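Local coordinates for tRNA (Guanosine-2'-O-)-methyltransferase (Aquifex aeolicus, PDB 1ZJR), which transfers a methyl group from S-adenosyl-L-methionine to the 2'-hydroxyl of guanosine 18 in a subset of tRNAs, at residues Ile164-Glu167 with Ala168-Gln171; Gln171-Lys175 with Gly176-Arg180. All coordinates share one frame; numbering follows the deposited sequence.

Contact 1 (Ile164-Glu167 with Ala168-Gln171); sequences ILYE and AQRQ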
# COMPACT_ATOMS: atom_id res chain seq x y z
N ILE A 164 10.35 0.86 2.60
CA ILE A 164 9.67 2.09 2.97
C ILE A 164 8.50 1.82 3.90
O ILE A 164 8.35 2.49 4.93
CB ILE A 164 9.16 2.84 1.72
CG1 ILE A 164 10.35 3.15 0.80
CG2 ILE A 164 8.45 4.13 2.14
CD1 ILE A 164 9.95 3.65 -0.59
N LEU A 165 7.67 0.83 3.57
CA LEU A 165 6.54 0.51 4.43
C LEU A 165 6.96 0.08 5.83
O LEU A 165 6.23 0.30 6.80
CB LEU A 165 5.65 -0.57 3.81
CG LEU A 165 4.76 -0.08 2.66
CD1 LEU A 165 3.97 -1.25 2.10
CD2 LEU A 165 3.81 1.01 3.17
N TYR A 166 8.13 -0.53 5.96
CA TYR A 166 8.54 -0.94 7.30
C TYR A 166 9.14 0.20 8.10
O TYR A 166 9.27 0.11 9.33
CB TYR A 166 9.45 -2.18 7.24
CG TYR A 166 8.62 -3.42 7.46
CD1 TYR A 166 8.27 -3.84 8.76
CD2 TYR A 166 8.08 -4.12 6.38
CE1 TYR A 166 7.39 -4.91 8.96
CE2 TYR A 166 7.20 -5.19 6.58
CZ TYR A 166 6.86 -5.58 7.87
OH TYR A 166 5.98 -6.63 8.05
N GLU A 167 9.50 1.29 7.42
CA GLU A 167 9.98 2.46 8.15
C GLU A 167 8.67 3.06 8.70
O GLU A 167 8.61 3.53 9.84
CB GLU A 167 10.67 3.45 7.23
CG GLU A 167 10.88 4.83 7.86
CD GLU A 167 11.69 4.79 9.14
OE1 GLU A 167 11.70 5.81 9.86
OE2 GLU A 167 12.34 3.75 9.42
N ALA A 168 7.62 3.01 7.88
CA ALA A 168 6.31 3.51 8.29
C ALA A 168 5.81 2.68 9.48
O ALA A 168 5.23 3.21 10.44
CB ALA A 168 5.32 3.42 7.13
N GLN A 169 6.04 1.37 9.42
CA GLN A 169 5.63 0.46 10.48
C GLN A 169 6.34 0.82 11.78
O GLN A 169 5.73 0.88 12.85
CB GLN A 169 5.96 -0.98 10.08
CG GLN A 169 5.66 -2.06 11.14
CD GLN A 169 6.76 -2.19 12.18
OE1 GLN A 169 7.94 -2.02 11.87
NE2 GLN A 169 6.38 -2.51 13.41
N ARG A 170 7.64 1.05 11.69
CA ARG A 170 8.45 1.39 12.85
C ARG A 170 7.93 2.66 13.53
O ARG A 170 7.75 2.70 14.74
CB ARG A 170 9.91 1.57 12.43
CG ARG A 170 10.81 2.15 13.51
CD ARG A 170 11.59 3.34 12.96
NE ARG A 170 11.85 4.35 13.99
CZ ARG A 170 12.22 5.60 13.74
NH1 ARG A 170 12.36 6.01 12.48
NH2 ARG A 170 12.43 6.45 14.74
N GLN A 171 7.69 3.69 12.73
CA GLN A 171 7.20 4.96 13.26
C GLN A 171 5.84 4.80 13.92
O GLN A 171 5.64 5.27 15.05
CB GLN A 171 7.12 6.00 12.14
CG GLN A 171 8.48 6.49 11.66
CD GLN A 171 8.35 7.51 10.55
OE1 GLN A 171 7.35 8.22 10.46
NE2 GLN A 171 9.36 7.60 9.70
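Ala168 donates its backbone N-H to Ile164 O (3.1 Å), the first of four successive i to i+4 bonds that carry helix 157-174 of the SPOUT methyltransferase fold through two of its turns. The same carbonyl also accepts from Glu167 N. The Ala168 methyl lies against Leu165 O and, on the inner side of the helix, reaches Leu26 and Tyr117, while the Ile164 side chain lies about 4 Å from those of Thr103 and Ile146, both predicted to bind S-adenosyl-L-methionine. Gln169 N bonds to Leu165 O, and its side chain folds beside the Tyr166 ring: CG is anti to the backbone N (chi1 177°), and a bend at chi2 brings OE1 to the ring edge, 3.6 Å from Tyr166 CD1. Ring and amide planes are 47° apart. Arg170 N bonds to Tyr166 O. The Arg170 side chain runs alongside that of Glu167, pointing the same way, and its guanidinium edge meets the carboxylate in a salt bridge, with NH1 2.7 Å from Glu167 OE1, though as a hydrogen bond it is weak because the N-H is badly aimed. Gln171 N closes on Glu167 O, and the amide beyond bonds through OE1 to Tyr117 N and through NE2 to Val115 O. Glu167 OE1 is gripped a second time by Gln171 NE2, which approaches on the anti side at 3.0 Å in a nearly straight hydrogen bond (N-H...O 175°).

Contact 2 (Gln171-Lys175 with Gly176-Arg180); sequences QREEK and GMYSR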
# COMPACT_ATOMS: atom_id res chain seq x y z
N GLN A 171 7.69 3.69 12.73
CA GLN A 171 7.20 4.96 13.26
C GLN A 171 5.84 4.80 13.92
O GLN A 171 5.64 5.27 15.05
CB GLN A 171 7.12 6.00 12.14
CG GLN A 171 8.48 6.49 11.66
CD GLN A 171 8.35 7.51 10.55
OE1 GLN A 171 7.35 8.22 10.46
NE2 GLN A 171 9.36 7.60 9.70
N ARG A 172 4.91 4.13 13.24
CA ARG A 172 3.57 3.93 13.80
C ARG A 172 3.60 3.04 15.03
O ARG A 172 2.84 3.25 15.99
CB ARG A 172 2.64 3.36 12.73
CG ARG A 172 2.40 4.35 11.60
CD ARG A 172 1.25 3.95 10.67
NE ARG A 172 0.92 5.07 9.79
CZ ARG A 172 -0.32 5.49 9.55
NH1 ARG A 172 -1.35 4.88 10.10
NH2 ARG A 172 -0.52 6.54 8.77
N GLU A 173 4.46 2.03 15.01
CA GLU A 173 4.59 1.13 16.15
C GLU A 173 5.01 1.93 17.38
O GLU A 173 4.47 1.74 18.47
CB GLU A 173 5.63 0.05 15.85
CG GLU A 173 6.14 -0.67 17.08
CD GLU A 173 5.05 -1.41 17.82
OE1 GLU A 173 5.30 -1.82 18.98
OE2 GLU A 173 3.95 -1.58 17.26
N GLU A 174 5.97 2.83 17.18
CA GLU A 174 6.50 3.65 18.26
C GLU A 174 5.43 4.53 18.92
O GLU A 174 5.53 4.84 20.10
CB GLU A 174 7.64 4.52 17.72
CG GLU A 174 8.38 5.31 18.79
CD GLU A 174 9.78 5.71 18.36
OE1 GLU A 174 10.45 6.45 19.11
OE2 GLU A 174 10.22 5.27 17.28
N LYS A 175 4.42 4.91 18.15
CA LYS A 175 3.33 5.73 18.67
C LYS A 175 2.15 4.88 19.13
O LYS A 175 1.09 5.41 19.47
CB LYS A 175 2.85 6.73 17.62
CG LYS A 175 3.86 7.79 17.25
CD LYS A 175 3.20 8.92 16.47
CE LYS A 175 4.21 9.98 16.08
NZ LYS A 175 3.55 11.12 15.39
N GLY A 176 2.34 3.57 19.15
CA GLY A 176 1.28 2.67 19.58
C GLY A 176 0.09 2.62 18.64
O GLY A 176 -1.02 2.28 19.05
N MET A 177 0.30 2.95 17.37
CA MET A 177 -0.80 2.94 16.41
C MET A 177 -1.29 1.56 16.00
O MET A 177 -2.29 1.44 15.28
CB MET A 177 -0.42 3.79 15.20
CG MET A 177 -0.44 5.27 15.53
SD MET A 177 0.19 6.33 14.24
CE MET A 177 -1.21 6.38 13.14
N TYR A 178 -0.60 0.52 16.44
CA TYR A 178 -1.02 -0.84 16.15
C TYR A 178 -1.65 -1.43 17.41
O TYR A 178 -2.16 -2.55 17.40
CB TYR A 178 0.16 -1.73 15.76
CG TYR A 178 0.70 -1.46 14.38
CD1 TYR A 178 1.86 -0.70 14.20
CD2 TYR A 178 0.08 -1.98 13.25
CE1 TYR A 178 2.38 -0.47 12.93
CE2 TYR A 178 0.59 -1.76 11.97
CZ TYR A 178 1.74 -1.01 11.82
OH TYR A 178 2.25 -0.78 10.56
N SER A 179 -1.62 -0.66 18.50
CA SER A 179 -2.18 -1.14 19.77
C SER A 179 -3.66 -0.84 19.94
O SER A 179 -4.31 -1.38 20.83
CB SER A 179 -1.39 -0.57 20.95
OG SER A 179 -1.60 0.83 21.09
N ARG A 180 -4.20 0.04 19.09
CA ARG A 180 -5.62 0.37 19.15
C ARG A 180 -6.14 0.40 17.71
O ARG A 180 -5.46 0.86 16.81
CB ARG A 180 -5.85 1.73 19.84
CG ARG A 180 -5.57 2.96 18.99
CD ARG A 180 -4.09 3.22 18.78
NE ARG A 180 -3.86 4.38 17.92
CZ ARG A 180 -4.13 4.41 16.62
NH1 ARG A 180 -4.64 3.33 16.02
NH2 ARG A 180 -3.91 5.51 15.91
O HOH W 1 1.60 -0.14 18.43
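Met177 N donates to Arg172 O at 2.9 Å, and Gly176 N to Glu173 O at 2.9 Å. A water ties the next layer: it donates to Glu173 OE2 and accepts from Tyr178 N, each at 3.0 Å, so the carboxylate is linked to the backbone just past the helix. Gly176 O is held twice, by Ser179 N and by Ser179 OG, the hydroxyl lying 2.6 Å from it. The two bonds that join the helix to the residues after it, the inner one enclosed by the outer, with Gly176 at positive phi (68°) as C-prime, form a Schellman motif that ends helix 157-174; a type I turn, Gly176 to Ser179, starts on this same glycine. The side chains of Met177 and Arg172 also meet, crossing at a slant. SD packs against the aliphatic CB and CG of the arginine, and the bend at chi3 (78°) carries CE over one face of the guanidinium, 3.4 Å from NH1. That guanidinium is steadied by a salt bridge to Asp25 and by an NE bond to Tyr117 O. Tyr178 turns back along the helix, its hydroxyl reaching Val49 O: Glu173 CA meets the ring edge in its plane, and CE1 comes to 3.8 Å from Arg172 CB. Glu173 OE2 lies 3.8 Å from Tyr178 CD1, with the carboxylate and ring planes 30° apart.

Overall arrangement
Along the chain, contact 1 comes first, within helix 157-174, and contact 2 begins where it ends, with Gln171 shared. Neither spans a long loop: contact 1 joins consecutive turns, whereas contact 2 closes the short reversal that leads from the helix end into the loop before helix 185-200. The two follow in series, without nesting or crossing, their centres about 11 Å apart. They meet where the returning Tyr178 places OH 3.6 Å from Gln169 CA. Contact 1 lies beside helix 36-49 and strands 26-31 and 121-126; contact 2, farther out at the surface, ties the helix end to Val49 through Tyr178 and to Asp25 and Tyr117 through Arg172.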